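Local atomic coordinates of DNA photolyase (Agrobacterium tumefaciens, PDB entry 4U63), a protein that probably repairs ultraviolet-damaged DNA by light-driven splitting of cyclobutane pyrimidine dimers, using a flavin cofactor and a methenyltetrahydrofolate antenna. Residues A[64-69]-A[392-397]; A[98-103]-A[130-135]; A[115-120]-A[141-146]; A[352-357]-A[385-390]. One frame throughout, in Å; residues are numbered along the deposited sequence. Where two conformers were deposited one is given.

Contact 1. Residues A[64-69]-A[392-397]. With FAD (flavin-adenine dinucleotide), chain C.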
# COMPACT_ATOMS: atom_id res chain seq x y z
N GLY A 64 9.79 -7.26 4.21
CA GLY A 64 8.67 -8.19 4.05
C GLY A 64 7.34 -7.53 4.35
O GLY A 64 7.23 -6.29 4.30
N PRO A 65 6.30 -8.35 4.68
CA PRO A 65 4.97 -7.76 4.96
C PRO A 65 5.01 -6.82 6.14
O PRO A 65 5.64 -7.13 7.15
CB PRO A 65 4.10 -8.97 5.32
CG PRO A 65 4.82 -10.15 4.85
CD PRO A 65 6.28 -9.81 4.84
N LEU A 66 4.32 -5.70 6.01
CA LEU A 66 4.32 -4.69 7.06
C LEU A 66 3.44 -5.07 8.25
O LEU A 66 3.53 -4.44 9.31
CB LEU A 66 3.91 -3.32 6.49
CG LEU A 66 4.74 -2.70 5.34
CD1 LEU A 66 4.59 -1.18 5.35
CD2 LEU A 66 6.22 -3.07 5.41
N GLY A 67 2.60 -6.11 8.11
CA GLY A 67 1.70 -6.52 9.17
C GLY A 67 0.86 -7.73 8.86
O GLY A 67 1.06 -8.37 7.83
N GLY A 68 -0.07 -8.03 9.75
CA GLY A 68 -0.92 -9.24 9.68
C GLY A 68 -1.75 -9.36 8.40
O GLY A 68 -1.78 -10.42 7.78
N ALA A 69 -2.42 -8.29 8.00
CA ALA A 69 -3.19 -8.30 6.74
C ALA A 69 -2.30 -8.57 5.52
O ALA A 69 -2.67 -9.32 4.61
CB ALA A 69 -3.95 -7.00 6.57
N VAL A 392 -4.03 -4.39 3.70
CA VAL A 392 -3.37 -5.24 2.71
C VAL A 392 -2.41 -4.41 1.82
O VAL A 392 -1.43 -4.96 1.31
CB VAL A 392 -4.33 -6.09 1.85
CG1 VAL A 392 -4.99 -7.17 2.71
CG2 VAL A 392 -5.38 -5.24 1.12
N ASP A 393 -2.69 -3.11 1.66
CA ASP A 393 -1.86 -2.22 0.82
C ASP A 393 -0.81 -1.42 1.58
O ASP A 393 -0.19 -0.52 1.00
CB ASP A 393 -2.73 -1.28 -0.07
CG ASP A 393 -3.50 -0.20 0.72
OD1 ASP A 393 -3.17 0.13 1.89
OD2 ASP A 393 -4.47 0.33 0.14
N ALA A 394 -0.59 -1.76 2.86
CA ALA A 394 0.37 -1.02 3.67
C ALA A 394 1.66 -0.79 2.91
O ALA A 394 2.30 -1.75 2.43
CB ALA A 394 0.65 -1.73 4.98
N ASP A 395 2.06 0.47 2.80
CA ASP A 395 3.22 0.86 2.02
C ASP A 395 4.10 1.80 2.86
O ASP A 395 3.58 2.74 3.47
CB ASP A 395 2.77 1.52 0.72
CG ASP A 395 3.91 1.84 -0.19
OD1 ASP A 395 4.55 2.88 0.05
OD2 ASP A 395 4.18 1.02 -1.11
N PRO A 396 5.42 1.54 2.91
CA PRO A 396 6.29 2.34 3.80
C PRO A 396 6.40 3.82 3.41
O PRO A 396 6.74 4.65 4.25
CB PRO A 396 7.65 1.64 3.67
CG PRO A 396 7.61 1.00 2.33
CD PRO A 396 6.20 0.56 2.14
N ALA A 397 6.11 4.15 2.16
CA ALA A 397 6.11 5.53 1.71
C ALA A 397 4.72 6.14 1.83
O ALA A 397 4.56 7.20 2.43
CB ALA A 397 6.59 5.61 0.29
PA FAD C . -7.33 4.58 -6.74
O1A FAD C . -8.18 5.78 -6.48
O2A FAD C . -7.80 3.58 -7.74
O5B FAD C . -5.86 5.13 -7.08
C5B FAD C . -4.94 4.39 -7.88
C4B FAD C . -3.61 4.19 -7.17
O4B FAD C . -2.99 5.44 -6.87
C3B FAD C . -3.72 3.48 -5.85
O3B FAD C . -3.86 2.06 -6.01
C2B FAD C . -2.45 3.91 -5.15
O2B FAD C . -1.33 3.12 -5.56
C1B FAD C . -2.27 5.32 -5.64
N9A FAD C . -2.80 6.35 -4.71
C8A FAD C . -4.04 6.88 -4.74
N7A FAD C . -4.19 7.82 -3.79
C5A FAD C . -3.01 7.92 -3.13
C6A FAD C . -2.51 8.73 -2.02
N6A FAD C . -3.32 9.62 -1.41
N1A FAD C . -1.23 8.52 -1.63
C2A FAD C . -0.44 7.61 -2.24
N3A FAD C . -0.84 6.85 -3.27
C4A FAD C . -2.10 6.96 -3.75
N1 FAD C . -1.99 4.00 -0.02
C2 FAD C . -1.24 2.88 -0.12
O2 FAD C . -1.05 2.42 -1.27
N3 FAD C . -0.70 2.27 0.96
C4 FAD C . -0.88 2.75 2.22
O4 FAD C . -0.36 2.19 3.22
C4X FAD C . -1.70 3.96 2.41
N5 FAD C . -1.96 4.50 3.63
C5X FAD C . -2.70 5.64 3.75
C6 FAD C . -2.94 6.22 4.99
C7 FAD C . -3.72 7.38 5.13
C7M FAD C . -3.97 7.98 6.49
C8 FAD C . -4.30 8.01 3.92
C8M FAD C . -5.13 9.27 4.00
C9 FAD C . -4.06 7.45 2.70
C9A FAD C . -3.29 6.30 2.54
N10 FAD C . -3.06 5.72 1.26
C10 FAD C . -2.26 4.56 1.17
C1' FAD C . -3.54 6.34 0.02
C2' FAD C . -4.88 5.94 -0.55
O2' FAD C . -5.89 6.10 0.45
C3' FAD C . -4.88 4.53 -1.12
O3' FAD C . -3.83 4.37 -2.07
C4' FAD C . -6.23 4.26 -1.78
O4' FAD C . -7.24 4.20 -0.78
C5' FAD C . -6.16 2.94 -2.53
O5' FAD C . -7.41 2.63 -3.17
P FAD C . -7.42 2.42 -4.76
O1P FAD C . -8.80 2.03 -5.16
O2P FAD C . -6.33 1.48 -5.18
O3P FAD C . -7.08 3.90 -5.29
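Asp-395, whose backbone touches the CD1 methyl of Leu-66, has a carboxylate oxygen gripped by two N-H groups. Its OD1 accepts from Ala-397 N at 2.9 Å and from Ser-398 N, and so caps the helical turn that follows. The direct contact between the segments is apolar. Leu-66 CG stands beside its own backbone N (chi1 -59°), which carries CD1 to within 3.7 Å of Pro-396 N. Behind it, Leu-66 CB meets Ala-394 CB at 3.9 Å. Further along, Ala-69 CB packs on Val-392 CG1 at 4.0 Å. The segments run nearly antiparallel, 167° apart. Gln-70 serves both: its NE2 donates to Val-392 O and Ala-394 O, and its OE1 accepts from Leu-66 N.

The other side of 392-397 faces the flavin. Asp-393 O accepts from FAD N3 at 2.8 Å, and Asp-395 N donates to FAD O4 at 3.0 Å. Asp-393 OD2 is held by Arg-365 and Ser-261, and Asp-395 OD2 by Tyr-304. The loop thus offers mostly apolar groups to the 64-69 segment and backbone polar atoms to the flavin. Its carbonyl and N-H match the donor N3 and acceptor O4 of the isoalloxazine edge.

Contact 2. Residues A[98-103]-A[130-135]. With SO4 (sulfate ion), chain O; SO4 (sulfate ion), chain E.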
# COMPACT_ATOMS: atom_id res chain seq x y z
N ASP A 98 19.29 -15.17 6.74
CA ASP A 98 20.21 -14.15 6.22
C ASP A 98 20.33 -14.26 4.71
O ASP A 98 20.69 -15.32 4.18
CB ASP A 98 21.58 -14.32 6.88
CG ASP A 98 22.58 -13.28 6.44
OD1 ASP A 98 22.45 -12.11 6.85
OD2 ASP A 98 23.52 -13.64 5.70
N ALA A 99 20.03 -13.16 4.02
CA ALA A 99 20.00 -13.15 2.55
C ALA A 99 21.37 -13.49 1.96
O ALA A 99 21.45 -14.28 1.02
CB ALA A 99 19.53 -11.80 2.03
N GLU A 100 22.43 -12.92 2.51
CA GLU A 100 23.77 -13.18 2.00
C GLU A 100 24.13 -14.66 2.11
O GLU A 100 24.61 -15.25 1.14
CB GLU A 100 24.83 -12.34 2.72
CG GLU A 100 26.20 -12.50 2.10
CD GLU A 100 27.32 -11.81 2.88
OE1 GLU A 100 27.07 -11.20 3.93
OE2 GLU A 100 28.47 -11.90 2.42
N ARG A 101 23.89 -15.25 3.28
CA ARG A 101 24.17 -16.67 3.51
C ARG A 101 23.34 -17.56 2.56
O ARG A 101 23.87 -18.50 1.97
CB ARG A 101 23.90 -17.03 4.98
CG ARG A 101 24.53 -18.32 5.49
CD ARG A 101 23.67 -19.54 5.24
NE ARG A 101 22.33 -19.41 5.82
CZ ARG A 101 21.24 -20.08 5.42
NH1 ARG A 101 21.29 -20.96 4.41
NH2 ARG A 101 20.08 -19.87 6.04
N ILE A 102 22.06 -17.24 2.41
CA ILE A 102 21.17 -18.01 1.52
C ILE A 102 21.63 -17.92 0.07
O ILE A 102 21.71 -18.93 -0.63
CB ILE A 102 19.70 -17.56 1.66
CG1 ILE A 102 19.14 -18.07 2.99
CG2 ILE A 102 18.84 -18.07 0.51
CD1 ILE A 102 17.94 -17.29 3.47
N LEU A 103 21.93 -16.70 -0.38
CA LEU A 103 22.37 -16.50 -1.76
C LEU A 103 23.71 -17.18 -2.03
O LEU A 103 23.86 -17.82 -3.06
CB LEU A 103 22.42 -15.01 -2.10
CG LEU A 103 21.05 -14.33 -2.20
CD1 LEU A 103 21.22 -12.83 -2.30
CD2 LEU A 103 20.23 -14.84 -3.40
N LYS A 130 22.27 -2.43 -1.42
CA LYS A 130 23.58 -1.83 -1.73
C LYS A 130 24.72 -2.59 -1.04
O LYS A 130 25.75 -2.87 -1.66
CB LYS A 130 23.60 -0.34 -1.33
CG LYS A 130 24.91 0.38 -1.67
CD LYS A 130 24.84 1.87 -1.39
CE LYS A 130 26.11 2.59 -1.82
NZ LYS A 130 26.15 4.00 -1.34
N ALA A 131 24.53 -2.92 0.23
CA ALA A 131 25.57 -3.60 1.01
C ALA A 131 25.81 -5.01 0.49
O ALA A 131 26.94 -5.45 0.32
CB ALA A 131 25.20 -3.64 2.48
N LEU A 132 24.71 -5.72 0.22
CA LEU A 132 24.77 -7.08 -0.26
C LEU A 132 25.44 -7.15 -1.63
O LEU A 132 26.28 -8.02 -1.87
CB LEU A 132 23.36 -7.66 -0.33
CG LEU A 132 23.23 -9.09 -0.82
CD1 LEU A 132 23.97 -10.07 0.08
CD2 LEU A 132 21.76 -9.44 -0.90
N LYS A 133 25.06 -6.22 -2.50
CA LYS A 133 25.60 -6.13 -3.85
C LYS A 133 27.12 -5.97 -3.83
O LYS A 133 27.83 -6.67 -4.56
CB LYS A 133 24.95 -4.97 -4.60
CG LYS A 133 25.38 -4.80 -6.04
CD LYS A 133 24.42 -3.89 -6.79
CE LYS A 133 24.47 -2.46 -6.28
NZ LYS A 133 23.58 -1.57 -7.08
N GLN A 134 27.62 -5.07 -2.98
CA GLN A 134 29.06 -4.87 -2.87
C GLN A 134 29.78 -6.13 -2.36
O GLN A 134 30.85 -6.47 -2.86
CB GLN A 134 29.38 -3.68 -1.95
CG GLN A 134 30.86 -3.31 -1.91
CD GLN A 134 31.40 -2.91 -3.27
OE1 GLN A 134 30.88 -1.99 -3.90
NE2 GLN A 134 32.42 -3.61 -3.74
N LYS A 135 29.20 -6.80 -1.37
CA LYS A 135 29.81 -8.02 -0.83
C LYS A 135 29.89 -9.13 -1.88
O LYS A 135 30.91 -9.79 -2.00
CB LYS A 135 29.04 -8.54 0.39
CG LYS A 135 29.32 -7.76 1.67
CD LYS A 135 28.44 -8.26 2.79
CE LYS A 135 28.42 -7.30 3.97
NZ LYS A 135 29.68 -7.33 4.77
S SO4 O . 21.04 -17.68 9.14
O1 SO4 O . 22.42 -17.18 8.99
O2 SO4 O . 21.04 -18.91 9.96
O3 SO4 O . 20.21 -16.66 9.80
O4 SO4 O . 20.48 -17.96 7.80
S SO4 E . 23.09 -2.09 -10.91
O1 SO4 E . 24.51 -1.76 -10.73
O2 SO4 E . 22.92 -3.28 -11.77
O3 SO4 E . 22.51 -2.33 -9.58
O4 SO4 E . 22.41 -0.95 -11.57
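Glu-100 CB and Leu-132 CD1 meet at 3.6 Å between two neighbouring helices of the Rossmann-like alpha/beta domain. The short helical segments cross at -38°, with their axes 11.0 Å apart. Leu-132 carries most of the apolar contact. Its CG is anti to the backbone N (chi1 -180°), and the fork spreads over helix 99-110. CD1 goes to Glu-100, and CD2 reaches Leu-103 CD1 at 3.7 Å. Leu-103 and Leu-132 cross at about a right angle. Toward solvent, the extended Glu-100 chain crosses Lys-135, and Glu-100 OE1 lies 3.4 Å from Lys-135 CD. The charged ends do not touch: Glu-100 OE1 and Lys-135 NZ are 4.7 Å apart. Glu-100 OE2 instead forms a salt bridge with Arg-104, one turn on.

In the next shell, Trp-30 of the central strand 27-31 touches Ala-99, Leu-103 and Leu-132. Asp-98 caps helix 99-110, its OD2 accepting from Arg-101 N at 2.9 Å. Lys-133 NZ, pointing elsewhere, binds a sulfate ion. Another sulfate, also probably from the crystallisation liquor, sits at the start of helix 99-110. Its O4 accepts from Asp-98 N, from Arg-101 NE, and from Arg-101 NH2 at 2.6 Å.

Contact 3. Residues A[115-120]-A[141-146]. With SO4 (sulfate ion), chain E; SO4 (sulfate ion), chain D.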
# COMPACT_ATOMS: atom_id res chain seq x y z
N VAL A 115 23.34 -12.89 -9.86
CA VAL A 115 22.13 -12.68 -9.09
C VAL A 115 21.49 -11.41 -9.63
O VAL A 115 22.17 -10.39 -9.78
CB VAL A 115 22.39 -12.49 -7.58
CG1 VAL A 115 21.06 -12.32 -6.84
CG2 VAL A 115 23.16 -13.67 -7.01
N VAL A 116 20.19 -11.48 -9.92
CA VAL A 116 19.44 -10.31 -10.31
C VAL A 116 18.27 -10.06 -9.37
O VAL A 116 17.73 -10.99 -8.76
CB VAL A 116 18.91 -10.41 -11.77
CG1 VAL A 116 20.07 -10.49 -12.74
CG2 VAL A 116 17.96 -11.59 -11.94
N TRP A 117 17.89 -8.80 -9.27
CA TRP A 117 16.69 -8.41 -8.57
C TRP A 117 16.14 -7.09 -9.09
O TRP A 117 16.83 -6.32 -9.76
CB TRP A 117 16.92 -8.32 -7.05
CG TRP A 117 17.97 -7.32 -6.55
CD1 TRP A 117 17.88 -5.94 -6.56
CD2 TRP A 117 19.22 -7.62 -5.91
NE1 TRP A 117 19.01 -5.39 -5.98
CE2 TRP A 117 19.85 -6.40 -5.58
CE3 TRP A 117 19.88 -8.82 -5.59
CZ2 TRP A 117 21.10 -6.33 -4.95
CZ3 TRP A 117 21.12 -8.76 -4.96
CH2 TRP A 117 21.72 -7.52 -4.65
N ASN A 118 14.88 -6.84 -8.78
CA ASN A 118 14.26 -5.56 -9.04
C ASN A 118 14.50 -4.65 -7.86
O ASN A 118 14.32 -5.04 -6.70
CB ASN A 118 12.78 -5.74 -9.31
CG ASN A 118 12.54 -6.49 -10.60
OD1 ASN A 118 13.04 -6.08 -11.65
ND2 ASN A 118 11.81 -7.59 -10.54
N ARG A 119 14.91 -3.42 -8.17
CA ARG A 119 15.20 -2.42 -7.15
C ARG A 119 13.97 -2.18 -6.29
O ARG A 119 12.82 -2.24 -6.77
CB ARG A 119 15.63 -1.11 -7.79
CG ARG A 119 16.96 -1.18 -8.47
CD ARG A 119 17.21 0.04 -9.32
NE ARG A 119 18.36 -0.18 -10.19
CZ ARG A 119 18.60 0.48 -11.32
NH1 ARG A 119 17.78 1.43 -11.76
NH2 ARG A 119 19.69 0.17 -12.02
N ARG A 120 14.23 -1.94 -5.01
CA ARG A 120 13.21 -1.52 -4.06
C ARG A 120 13.69 -0.20 -3.54
O ARG A 120 14.87 -0.03 -3.25
CB ARG A 120 12.99 -2.54 -2.94
CG ARG A 120 14.22 -2.90 -2.13
CD ARG A 120 13.93 -4.07 -1.21
NE ARG A 120 15.15 -4.63 -0.64
CZ ARG A 120 15.18 -5.65 0.23
NH1 ARG A 120 14.05 -6.22 0.64
NH2 ARG A 120 16.34 -6.09 0.69
N LEU A 141 31.08 -12.13 -8.11
CA LEU A 141 29.76 -12.46 -8.64
C LEU A 141 29.19 -11.26 -9.37
O LEU A 141 29.45 -10.12 -9.00
CB LEU A 141 28.82 -12.90 -7.51
CG LEU A 141 29.26 -14.24 -6.92
CD1 LEU A 141 28.95 -14.34 -5.44
CD2 LEU A 141 28.65 -15.38 -7.71
N THR A 142 28.42 -11.53 -10.43
CA THR A 142 27.71 -10.48 -11.14
C THR A 142 26.38 -10.24 -10.44
O THR A 142 25.64 -11.18 -10.16
CB THR A 142 27.49 -10.87 -12.61
OG1 THR A 142 28.76 -11.01 -13.25
CG2 THR A 142 26.68 -9.81 -13.35
N VAL A 143 26.10 -8.98 -10.15
CA VAL A 143 24.86 -8.58 -9.52
C VAL A 143 24.29 -7.44 -10.32
O VAL A 143 24.98 -6.46 -10.58
CB VAL A 143 25.05 -8.12 -8.08
CG1 VAL A 143 23.70 -7.76 -7.46
CG2 VAL A 143 25.76 -9.19 -7.25
N ARG A 144 23.02 -7.56 -10.72
CA ARG A 144 22.35 -6.53 -11.50
C ARG A 144 20.97 -6.26 -10.92
O ARG A 144 20.23 -7.20 -10.62
CB ARG A 144 22.26 -6.94 -12.97
CG ARG A 144 23.60 -7.28 -13.61
CD ARG A 144 23.42 -8.01 -14.92
NE ARG A 144 22.74 -7.17 -15.90
CZ ARG A 144 22.14 -7.62 -17.00
NH1 ARG A 144 22.12 -8.92 -17.29
NH2 ARG A 144 21.54 -6.76 -17.83
N SER A 145 20.63 -4.98 -10.79
CA SER A 145 19.32 -4.55 -10.27
C SER A 145 18.58 -3.72 -11.31
O SER A 145 19.21 -3.06 -12.14
CB SER A 145 19.48 -3.74 -8.99
OG SER A 145 20.05 -2.47 -9.25
N PHE A 146 17.25 -3.75 -11.25
CA PHE A 146 16.43 -3.17 -12.32
C PHE A 146 15.28 -2.30 -11.82
O PHE A 146 14.72 -2.52 -10.75
CB PHE A 146 15.87 -4.28 -13.22
CG PHE A 146 16.94 -5.06 -13.91
CD1 PHE A 146 17.55 -6.13 -13.27
CD2 PHE A 146 17.38 -4.70 -15.18
CE1 PHE A 146 18.56 -6.84 -13.89
CE2 PHE A 146 18.39 -5.41 -15.81
CZ PHE A 146 18.99 -6.49 -15.16
S SO4 E . 23.09 -2.09 -10.91
O1 SO4 E . 24.51 -1.76 -10.73
O2 SO4 E . 22.92 -3.28 -11.77
O3 SO4 E . 22.51 -2.33 -9.58
O4 SO4 E . 22.41 -0.95 -11.57
S SO4 D . 19.54 2.09 -15.14
O1 SO4 D . 20.51 1.65 -14.12
O2 SO4 D . 19.75 1.31 -16.38
O3 SO4 D . 19.76 3.52 -15.43
O4 SO4 D . 18.16 1.88 -14.65
O HOH W 1 12.08 -2.04 -9.40
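A beta-alpha-beta unit of the parallel sheet closes here: strand 114-118 pairs with the edge strand 142-146, and helix 123-138 connects them. The ladder runs from Val-115 N to Thr-142 O (2.9 Å) as far as Arg-119 N to Phe-146 O (2.7 Å). On the face toward helix 123-138, Val-143 CG1 sits over the six-membered ring of Trp-117, a CH-pi contact 3.9 Å from the centroid. Trp-117 CG lies between its backbone N and carbonyl carbon (chi1 61°), which holds the indole over strand 142-146. On the other face, Val-116 CG1 meets the edge of the Phe-146 ring.

Past the strand end, Arg-119 NE donates almost straight to Ser-145 OG, 3.0 Å away and in the guanidinium plane. Arg-119 NH2 bridges two sulfates, reaching O1 of one at 2.7 Å and O4 of the other at 3.0 Å. O2 of that second sulfate accepts from Ser-145 N. Arg-119, Ser-145, Lys-133 and Arg-137 gather round this ion, probably from the crystallisation liquor; the cluster is consistent with affinity for anions.

Contact 4. Residues A[352-357]-A[385-390]; sequences RQLWQH and KWFRDT. With MHF (5,10-methenyl-6,7,8-trihydrofolic acid), chain B.
Leu-354 CD2 lies 3.4 Å from Thr-390 OG1 in the tightly packed half of this contact. The same methyl touches Phe-387 CE1 at 3.8 Å and the pyrrole side of Trp-386. Leu-354 CG is anti to its backbone N (chi1 176°), which brings both methyls against Thr-390. Thr-390 OG1 bonds back to Trp-386 O at 2.8 Å, with the hydroxyl above the carbonyl plane. Leu-354, Phe-387 and Thr-390 are all buried, and Phe-387 also touches FAD.

The solvent side is formed by Trp-355 and Trp-386, both partly exposed. Trp-355 CZ3 is 3.5 Å from Trp-386 CH2. The six-membered rings lie side by side, with planes 10° apart and no stacking. The antenna cofactor completes this side. MHF O4 lies over the centre of the Trp-355 indole. MHF NA2 donates to two carbonyls, Leu-354 O and Thr-390 O, each at 2.8 Å. MHF N8 gives a nearly straight bond to Asp-389 O at 2.9 Å. The pterin thus ties together the ends of both helices.

Two further helices flank the pair. Trp-337 of helix 331-338 meets Trp-386, and Trp-403 of helix 398-407 meets Phe-387 edge-to-face.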
# COMPACT_ATOMS: atom_id res chain seq x y z
N ARG A 352 -14.31 -0.08 10.72
CA ARG A 352 -14.92 -1.41 10.56
C ARG A 352 -14.69 -1.98 9.16
O ARG A 352 -14.45 -3.18 9.02
CB ARG A 352 -16.40 -1.36 10.90
CG ARG A 352 -16.62 -1.05 12.36
CD ARG A 352 -18.09 -0.96 12.68
NE ARG A 352 -18.35 -0.29 13.95
CZ ARG A 352 -19.50 -0.34 14.60
NH1 ARG A 352 -20.53 -1.05 14.13
NH2 ARG A 352 -19.64 0.32 15.76
N GLN A 353 -14.76 -1.13 8.14
CA GLN A 353 -14.38 -1.53 6.79
C GLN A 353 -12.96 -2.09 6.77
O GLN A 353 -12.71 -3.15 6.21
CB GLN A 353 -14.48 -0.36 5.81
CG GLN A 353 -14.02 -0.74 4.41
CD GLN A 353 -14.06 0.40 3.42
OE1 GLN A 353 -13.83 1.57 3.75
NE2 GLN A 353 -14.34 0.06 2.17
N LEU A 354 -12.04 -1.36 7.39
CA LEU A 354 -10.65 -1.76 7.49
C LEU A 354 -10.51 -3.13 8.17
O LEU A 354 -9.81 -4.02 7.65
CB LEU A 354 -9.88 -0.70 8.28
CG LEU A 354 -8.41 -0.93 8.60
CD1 LEU A 354 -7.58 -1.19 7.35
CD2 LEU A 354 -7.87 0.28 9.36
N TRP A 355 -11.17 -3.30 9.30
CA TRP A 355 -11.11 -4.57 10.02
C TRP A 355 -11.65 -5.73 9.18
O TRP A 355 -11.07 -6.82 9.19
CB TRP A 355 -11.89 -4.47 11.33
CG TRP A 355 -11.62 -5.58 12.28
CD1 TRP A 355 -12.49 -6.53 12.69
CD2 TRP A 355 -10.38 -5.84 12.95
NE1 TRP A 355 -11.89 -7.38 13.58
CE2 TRP A 355 -10.59 -6.98 13.76
CE3 TRP A 355 -9.13 -5.23 12.95
CZ2 TRP A 355 -9.58 -7.51 14.56
CZ3 TRP A 355 -8.12 -5.76 13.76
CH2 TRP A 355 -8.35 -6.89 14.54
N GLN A 356 -12.74 -5.50 8.45
CA GLN A 356 -13.41 -6.56 7.68
C GLN A 356 -12.72 -6.92 6.37
O GLN A 356 -12.62 -8.09 6.04
CB GLN A 356 -14.85 -6.17 7.38
CG GLN A 356 -15.67 -7.32 6.81
CD GLN A 356 -17.09 -6.92 6.44
OE1 GLN A 356 -17.50 -5.77 6.60
NE2 GLN A 356 -17.86 -7.89 5.93
N HIS A 357 -12.28 -5.90 5.63
CA HIS A 357 -11.78 -6.09 4.26
C HIS A 357 -10.29 -5.76 4.03
O HIS A 357 -9.79 -5.95 2.92
CB HIS A 357 -12.63 -5.25 3.30
CG HIS A 357 -14.04 -5.71 3.19
ND1 HIS A 357 -15.10 -4.83 3.04
CD2 HIS A 357 -14.58 -6.95 3.21
CE1 HIS A 357 -16.22 -5.51 2.97
NE2 HIS A 357 -15.94 -6.80 3.08
N LYS A 385 0.96 2.88 12.73
CA LYS A 385 1.24 1.49 13.10
C LYS A 385 0.00 0.61 12.99
O LYS A 385 0.10 -0.53 12.55
CB LYS A 385 1.81 1.40 14.52
CG LYS A 385 3.22 1.93 14.62
CD LYS A 385 3.85 1.70 15.99
CE LYS A 385 5.22 2.36 16.10
NZ LYS A 385 5.19 3.82 15.88
N TRP A 386 -1.16 1.12 13.38
CA TRP A 386 -2.41 0.35 13.27
C TRP A 386 -2.69 0.03 11.80
O TRP A 386 -2.99 -1.11 11.45
CB TRP A 386 -3.60 1.11 13.87
CG TRP A 386 -4.89 0.33 13.73
CD1 TRP A 386 -5.92 0.57 12.85
CD2 TRP A 386 -5.27 -0.85 14.45
NE1 TRP A 386 -6.91 -0.37 13.00
CE2 TRP A 386 -6.54 -1.25 13.98
CE3 TRP A 386 -4.66 -1.59 15.46
CZ2 TRP A 386 -7.21 -2.37 14.48
CZ3 TRP A 386 -5.34 -2.71 15.98
CH2 TRP A 386 -6.59 -3.08 15.48
N PHE A 387 -2.54 1.04 10.94
CA PHE A 387 -2.72 0.85 9.49
C PHE A 387 -1.72 -0.16 8.93
O PHE A 387 -2.07 -0.96 8.08
CB PHE A 387 -2.58 2.19 8.75
CG PHE A 387 -3.86 2.99 8.65
CD1 PHE A 387 -4.89 2.88 9.59
CD2 PHE A 387 -4.03 3.89 7.61
CE1 PHE A 387 -6.04 3.64 9.48
CE2 PHE A 387 -5.19 4.65 7.49
CZ PHE A 387 -6.19 4.52 8.43
N ARG A 388 -0.48 -0.10 9.40
CA ARG A 388 0.55 -1.06 8.99
C ARG A 388 0.14 -2.51 9.24
O ARG A 388 0.49 -3.39 8.45
CB ARG A 388 1.88 -0.79 9.71
CG ARG A 388 2.96 -0.20 8.82
CD ARG A 388 4.14 0.35 9.62
NE ARG A 388 4.48 -0.47 10.79
CZ ARG A 388 5.04 -0.01 11.92
NH1 ARG A 388 5.35 1.29 12.06
NH2 ARG A 388 5.30 -0.85 12.91
N ASP A 389 -0.60 -2.76 10.32
CA ASP A 389 -1.01 -4.11 10.69
C ASP A 389 -2.29 -4.57 10.00
O ASP A 389 -2.55 -5.79 9.92
CB ASP A 389 -1.19 -4.23 12.21
CG ASP A 389 -1.22 -5.68 12.70
OD1 ASP A 389 -0.42 -6.52 12.23
OD2 ASP A 389 -2.05 -6.00 13.56
N THR A 390 -3.08 -3.62 9.51
CA THR A 390 -4.45 -3.93 9.05
C THR A 390 -4.73 -3.71 7.56
O THR A 390 -5.71 -4.25 7.04
CB THR A 390 -5.48 -3.12 9.84
OG1 THR A 390 -5.13 -1.73 9.80
CG2 THR A 390 -5.52 -3.58 11.30
N1 MHF B . -6.18 -6.73 9.72
C2 MHF B . -7.45 -6.61 9.33
NA2 MHF B . -7.71 -5.85 8.25
N3 MHF B . -8.48 -7.24 9.99
C4 MHF B . -8.25 -8.01 11.07
O4 MHF B . -9.17 -8.58 11.68
C4A MHF B . -6.85 -8.16 11.52
N5 MHF B . -6.46 -8.86 12.64
C6 MHF B . -5.16 -8.63 13.29
C7 MHF B . -4.12 -8.58 12.16
N8 MHF B . -4.51 -7.59 11.15
C8A MHF B . -5.81 -7.45 10.78
C9 MHF B . -5.04 -9.77 14.31
N10 MHF B . -6.24 -10.60 14.09
C11 MHF B . -7.22 -9.77 13.42
C12 MHF B . -7.80 -13.05 17.18
C13 MHF B . -8.63 -12.08 16.59
C14 MHF B . -8.15 -11.26 15.59
C15 MHF B . -6.81 -11.37 15.15
C16 MHF B . -6.00 -12.34 15.72
C17 MHF B . -6.48 -13.17 16.73
C MHF B . -8.30 -13.97 18.26
O MHF B . -7.58 -14.90 18.57
N MHF B . -9.53 -13.80 18.78
CA MHF B . -10.17 -14.73 19.69
CB MHF B . -10.38 -14.13 21.08
CG MHF B . -9.31 -13.13 21.49
CD MHF B . -9.46 -11.75 20.88
OE1 MHF B . -10.50 -11.45 20.25
OE2 MHF B . -8.53 -10.93 21.03
CT MHF B . -11.51 -15.15 19.12
O1 MHF B . -11.63 -16.33 18.72
O2 MHF B . -12.44 -14.32 19.05

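Contacts 2 and 3 belong to the alpha/beta domain, and contact 4 to the helical FAD-binding part. Contact 1 joins the two. Contacts 1 and 4 are buried, lie near the chain centre and line cofactor pockets. They touch each other where Asp-389 OD1 bonds Gly-68 N and Asp-389 O accepts from Ala-69 N. Contacts 2 and 3 are only partly buried. Helix 123-138 carries one side of contact 2 and connects the two strands of contact 3. Contact 3 is mainly a backbone ladder with side-chain contacts added; in the other three the direct contact is mostly apolar. Cofactors bind at contacts 1 and 4; beside 2 and 3 lie sulfates, probably from the crystallisation liquor.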